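Side-chain contacts in phosphate-binding protein (Xanthomonas axonopodis pv. citri, PDB 5UB3), which probably serves as a periplasmic binding protein of the phosphonate-binding family that partners a diguanylate cyclase as a sensor: residues S52-L55 against R56-R59; T218-D221 against P222-Q226. All blocks are in the same frame, centred on the assembly; numbering follows the deposited sequence.

Overall arrangement
Contacts 1 and 2 lie on the same side of the chain's centre, with their centres about 14 Å apart. Their nearest atoms are about 5 Å from each other, so the two do not touch. Contact 1 comes first along the chain. It closes helix 48-56 and leads into strand 62-66. Contact 2 comes much later, where strand 209-217 gives way to helix 222-235. The two strands pair antiparallel, which brings both turns to one region of the periplasmic binding protein fold. One is the C-terminal end of a helix and the other the N-terminal start. Both thus mark helix–strand junctions of this fold.

Contact 1 of 2, residues S52-L55 against R56-R59; sequences SSYL and RRGR
Ser52 and Arg56 meet one helical turn apart, by backbone and side chain together. Arg56 N bonds to Ser52 O in the ordinary helical way. The arginine chain then bends at its third torsion (chi3 57°) and folds back, so that NH1 bonds to Ser52 OG at 3.2 Å. This second bond is not straight, and OG lies out of the guanidinium plane. One face of the same guanidinium covers Ser52 O and the CA of Ser53.

Ser53 is gripped more firmly. Its OG receives two bonds from the side of the Arg57 guanidinium, 3.0 Å from NE and 2.9 Å from NH2. OG lies close to the plane of that group, and CB is also at its edge. The two bonds fix how the arginine head is turned. The backbones of the pair are joined as well, by Arg57 N to Ser53 O.

Tyr54 CD1 lies 3.5 Å from Arg57 NH2, with ring and guanidinium planes 58° apart. Tyr54 CB and CD1 each lie 4.1 Å from Arg59 CB. Tyr54 O accepts a bond from Arg59 N at 2.8 Å, and Leu55 O accepts one from Gly58 N at 2.9 Å. Gly58 has positive phi (74°), and the two bonds run back into the last turn. This is a Schellman motif, and it ends the helix.

The contact closes helix 48-56 just before strand 62-66. The Leu55 side chain turns inward to Leu73 of helix 67-75, which Ser52 also touches. Ser52 OG has a further, weak bond to Ser78 OG. The Tyr54 side chain rests on Leu43 and Ala45, beyond strand 39-42, and on Val60, ahead of strand 62-66.

Contact 2 of 2, residues T218-D221 against P222-Q226; sequences TGMD and PAVEQ
Two extended torsions of Met220, chi1 (174°) and then chi2, send its sulfur across to Glu225 in the first turn of the helix. Met220 SD lies 3.5 Å from Glu225 CA and 3.6 Å from Glu225 CB, and the two side chains run at a slant to each other. The Met220 and Val224 side chains cross at about a right angle, with Met220 CG 4.1 Å from Val224 CB. CG1 of Val224 is about as near. This is apolar packing of a loop residue against the new helix.

A similar first torsion in Asp221 (166°) swings the carboxylate over the start of the helix, where OD2 comes 3.4 Å from Val224 CG2. Asp221 OD1 sits beside the Pro222 ring, 3.2 Å from CD.

Asp221 holds the N-cap position of helix 222-235, and Pro222 is the first helical residue, with no N-H to offer. The backbone starts the helical bonding here. Asp221 O accepts a nearly straight bond from Glu225 N at 2.9 Å (172°) and a weak one from Val224 N.

Val224 also touches Met32 and Val35, and Ala223 touches Val35 as well. Met220 also meets Asp61, in the loop that follows contact 1. The Glu225 carboxylate is engaged outside the turn: OE1 bonds to His80 NE2, and OE2 forms a salt bridge with Arg229 NH2, one turn further along the helix.

Contact 1 of 2, residues S52-L55 against R56-R59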
loop_
_atom_site.group_PDB
_atom_site.type_symbol
_atom_site.label_atom_id
_atom_site.label_comp_id
_atom_site.label_asym_id
_atom_site.label_seq_id
_atom_site.Cartn_x
_atom_site.Cartn_y
_atom_site.Cartn_z
ATOM N N SER A 52 5.909 -6.338 -10.859
ATOM C CA SER A 52 7.226 -6.972 -10.757
ATOM C C SER A 52 7.727 -7.418 -12.105
ATOM O O SER A 52 8.892 -7.210 -12.404
ATOM C CB SER A 52 7.293 -8.092 -9.716
ATOM O OG SER A 52 8.514 -8.829 -9.840
ATOM N N SER A 53 6.865 -8.001 -12.921
ATOM C CA SER A 53 7.256 -8.341 -14.289
ATOM C C SER A 53 7.683 -7.137 -15.132
ATOM O O SER A 53 8.742 -7.173 -15.781
ATOM C CB SER A 53 6.094 -9.098 -14.974
ATOM O OG SER A 53 6.498 -9.497 -16.255
ATOM N N TYR A 54 6.894 -6.066 -15.100
ATOM C CA TYR A 54 7.288 -4.813 -15.743
ATOM C C TYR A 54 8.614 -4.293 -15.266
ATOM O O TYR A 54 9.474 -3.898 -16.076
ATOM C CB TYR A 54 6.274 -3.688 -15.511
ATOM C CG TYR A 54 4.985 -3.787 -16.234
ATOM C CD1 TYR A 54 4.851 -4.532 -17.403
ATOM C CD2 TYR A 54 3.889 -3.093 -15.772
ATOM C CE1 TYR A 54 3.653 -4.583 -18.090
ATOM C CE2 TYR A 54 2.688 -3.152 -16.435
ATOM C CZ TYR A 54 2.585 -3.898 -17.611
ATOM O OH TYR A 54 1.415 -3.963 -18.286
ATOM N N LEU A 55 8.765 -4.243 -13.950
ATOM C CA LEU A 55 10.012 -3.733 -13.375
ATOM C C LEU A 55 11.190 -4.540 -13.841
ATOM O O LEU A 55 12.132 -3.973 -14.359
ATOM C CB LEU A 55 9.925 -3.729 -11.851
ATOM C CG LEU A 55 9.038 -2.580 -11.318
ATOM C CD1 LEU A 55 8.720 -2.909 -9.870
ATOM C CD2 LEU A 55 9.769 -1.222 -11.410
ATOM N N ARG A 56 11.093 -5.863 -13.695
ATOM C CA ARG A 56 12.161 -6.807 -14.081
ATOM C C ARG A 56 12.480 -6.665 -15.577
ATOM O O ARG A 56 13.616 -6.699 -15.970
ATOM C CB ARG A 56 11.796 -8.241 -13.727
ATOM C CG ARG A 56 12.796 -9.263 -14.265
ATOM C CD ARG A 56 12.626 -10.608 -13.623
ATOM N NE ARG A 56 11.239 -11.077 -13.837
ATOM C CZ ARG A 56 10.242 -10.987 -12.964
ATOM N NH1 ARG A 56 10.455 -10.489 -11.775
ATOM N NH2 ARG A 56 8.998 -11.418 -13.296
ATOM N N ARG A 57 11.468 -6.431 -16.401
ATOM C CA ARG A 57 11.710 -6.259 -17.833
ATOM C C ARG A 57 12.072 -4.833 -18.250
ATOM O O ARG A 57 12.263 -4.590 -19.431
ATOM C CB ARG A 57 10.514 -6.773 -18.610
ATOM C CG ARG A 57 10.365 -8.288 -18.513
ATOM C CD ARG A 57 9.205 -8.724 -19.365
ATOM N NE ARG A 57 7.943 -8.503 -18.675
ATOM C CZ ARG A 57 6.909 -7.836 -19.150
ATOM N NH1 ARG A 57 6.966 -7.237 -20.328
ATOM N NH2 ARG A 57 5.818 -7.727 -18.402
ATOM N N GLY A 58 12.212 -3.913 -17.299
ATOM C CA GLY A 58 12.561 -2.508 -17.637
ATOM C C GLY A 58 11.430 -1.698 -18.255
ATOM O O GLY A 58 11.676 -0.702 -18.876
ATOM N N ARG A 59 10.185 -2.090 -18.057
ATOM C CA ARG A 59 9.066 -1.338 -18.616
ATOM C C ARG A 59 8.572 -0.267 -17.677
ATOM O O ARG A 59 7.844 0.602 -18.108
ATOM C CB ARG A 59 7.874 -2.252 -18.951
ATOM C CG ARG A 59 8.259 -3.460 -19.812
ATOM C CD ARG A 59 8.656 -3.080 -21.210
ATOM N NE ARG A 59 8.805 -4.330 -22.020
ATOM C CZ ARG A 59 9.945 -5.014 -22.136
ATOM N NH1 ARG A 59 11.058 -4.575 -21.540
ATOM N NH2 ARG A 59 9.997 -6.125 -22.841
#

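Contact 2 of 2, residues T218-D221 against P222-Q226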
loop_
_atom_site.group_PDB
_atom_site.type_symbol
_atom_site.label_atom_id
_atom_site.label_comp_id
_atom_site.label_asym_id
_atom_site.label_seq_id
_atom_site.Cartn_x
_atom_site.Cartn_y
_atom_site.Cartn_z
ATOM N N THR A 218 15.349 -2.590 -10.358
ATOM C CA THR A 218 16.605 -3.299 -10.501
ATOM C C THR A 218 17.217 -2.935 -11.821
ATOM O O THR A 218 16.541 -2.945 -12.888
ATOM C CB THR A 218 16.337 -4.784 -10.535
ATOM O OG1 THR A 218 15.675 -5.182 -9.337
ATOM C CG2 THR A 218 17.673 -5.622 -10.759
ATOM N N GLY A 219 18.483 -2.590 -11.776
ATOM C CA GLY A 219 19.193 -2.217 -12.999
ATOM C C GLY A 219 19.001 -0.818 -13.590
ATOM O O GLY A 219 19.626 -0.491 -14.628
ATOM N N MET A 220 18.198 0.040 -12.960
ATOM C CA MET A 220 18.178 1.457 -13.372
ATOM C C MET A 220 19.613 1.968 -13.380
ATOM O O MET A 220 20.408 1.650 -12.522
ATOM C CB MET A 220 17.373 2.300 -12.401
ATOM C CG MET A 220 17.432 3.783 -12.673
ATOM S SD MET A 220 16.402 4.599 -11.456
ATOM C CE MET A 220 14.876 4.507 -12.348
ATOM N N ASP A 221 19.923 2.753 -14.366
ATOM C CA ASP A 221 21.234 3.363 -14.497
ATOM C C ASP A 221 21.556 4.206 -13.224
ATOM O O ASP A 221 20.753 5.028 -12.801
ATOM C CB ASP A 221 21.219 4.188 -15.773
ATOM C CG ASP A 221 22.390 5.138 -15.884
ATOM O OD1 ASP A 221 23.488 4.789 -15.460
ATOM O OD2 ASP A 221 22.189 6.240 -16.408
ATOM N N PRO A 222 22.709 3.951 -12.578
ATOM C CA PRO A 222 22.948 4.588 -11.303
ATOM C C PRO A 222 22.896 6.105 -11.351
ATOM O O PRO A 222 22.597 6.717 -10.321
ATOM C CB PRO A 222 24.389 4.139 -10.951
ATOM C CG PRO A 222 24.496 2.828 -11.586
ATOM C CD PRO A 222 23.755 2.949 -12.878
ATOM N N ALA A 223 23.215 6.714 -12.496
ATOM C CA ALA A 223 23.126 8.210 -12.628
ATOM C C ALA A 223 21.646 8.694 -12.676
ATOM O O ALA A 223 21.269 9.743 -12.151
ATOM C CB ALA A 223 23.883 8.694 -13.838
ATOM N N VAL A 224 20.805 7.882 -13.272
ATOM C CA VAL A 224 19.372 8.193 -13.328
ATOM C C VAL A 224 18.823 8.066 -11.930
ATOM O O VAL A 224 18.121 8.935 -11.472
ATOM C CB VAL A 224 18.643 7.299 -14.346
ATOM C CG1 VAL A 224 17.140 7.511 -14.332
ATOM C CG2 VAL A 224 19.163 7.600 -15.747
ATOM N N GLU A 225 19.185 6.975 -11.266
ATOM C CA GLU A 225 18.757 6.749 -9.909
ATOM C C GLU A 225 19.144 7.915 -8.990
ATOM O O GLU A 225 18.330 8.428 -8.242
ATOM C CB GLU A 225 19.259 5.417 -9.376
ATOM C CG GLU A 225 18.860 5.244 -7.927
ATOM C CD GLU A 225 19.045 3.864 -7.379
ATOM O OE1 GLU A 225 19.138 2.890 -8.100
ATOM O OE2 GLU A 225 19.130 3.754 -6.181
ATOM N N GLN A 226 20.404 8.317 -9.069
ATOM C CA GLN A 226 20.940 9.339 -8.197
ATOM C C GLN A 226 20.262 10.684 -8.408
ATOM O O GLN A 226 19.952 11.414 -7.455
ATOM C CB GLN A 226 22.470 9.379 -8.398
ATOM C CG GLN A 226 23.199 10.572 -7.808
ATOM C CD GLN A 226 24.695 10.467 -8.143
ATOM O OE1 GLN A 226 25.118 10.715 -9.290
ATOM N NE2 GLN A 226 25.493 10.047 -7.157
#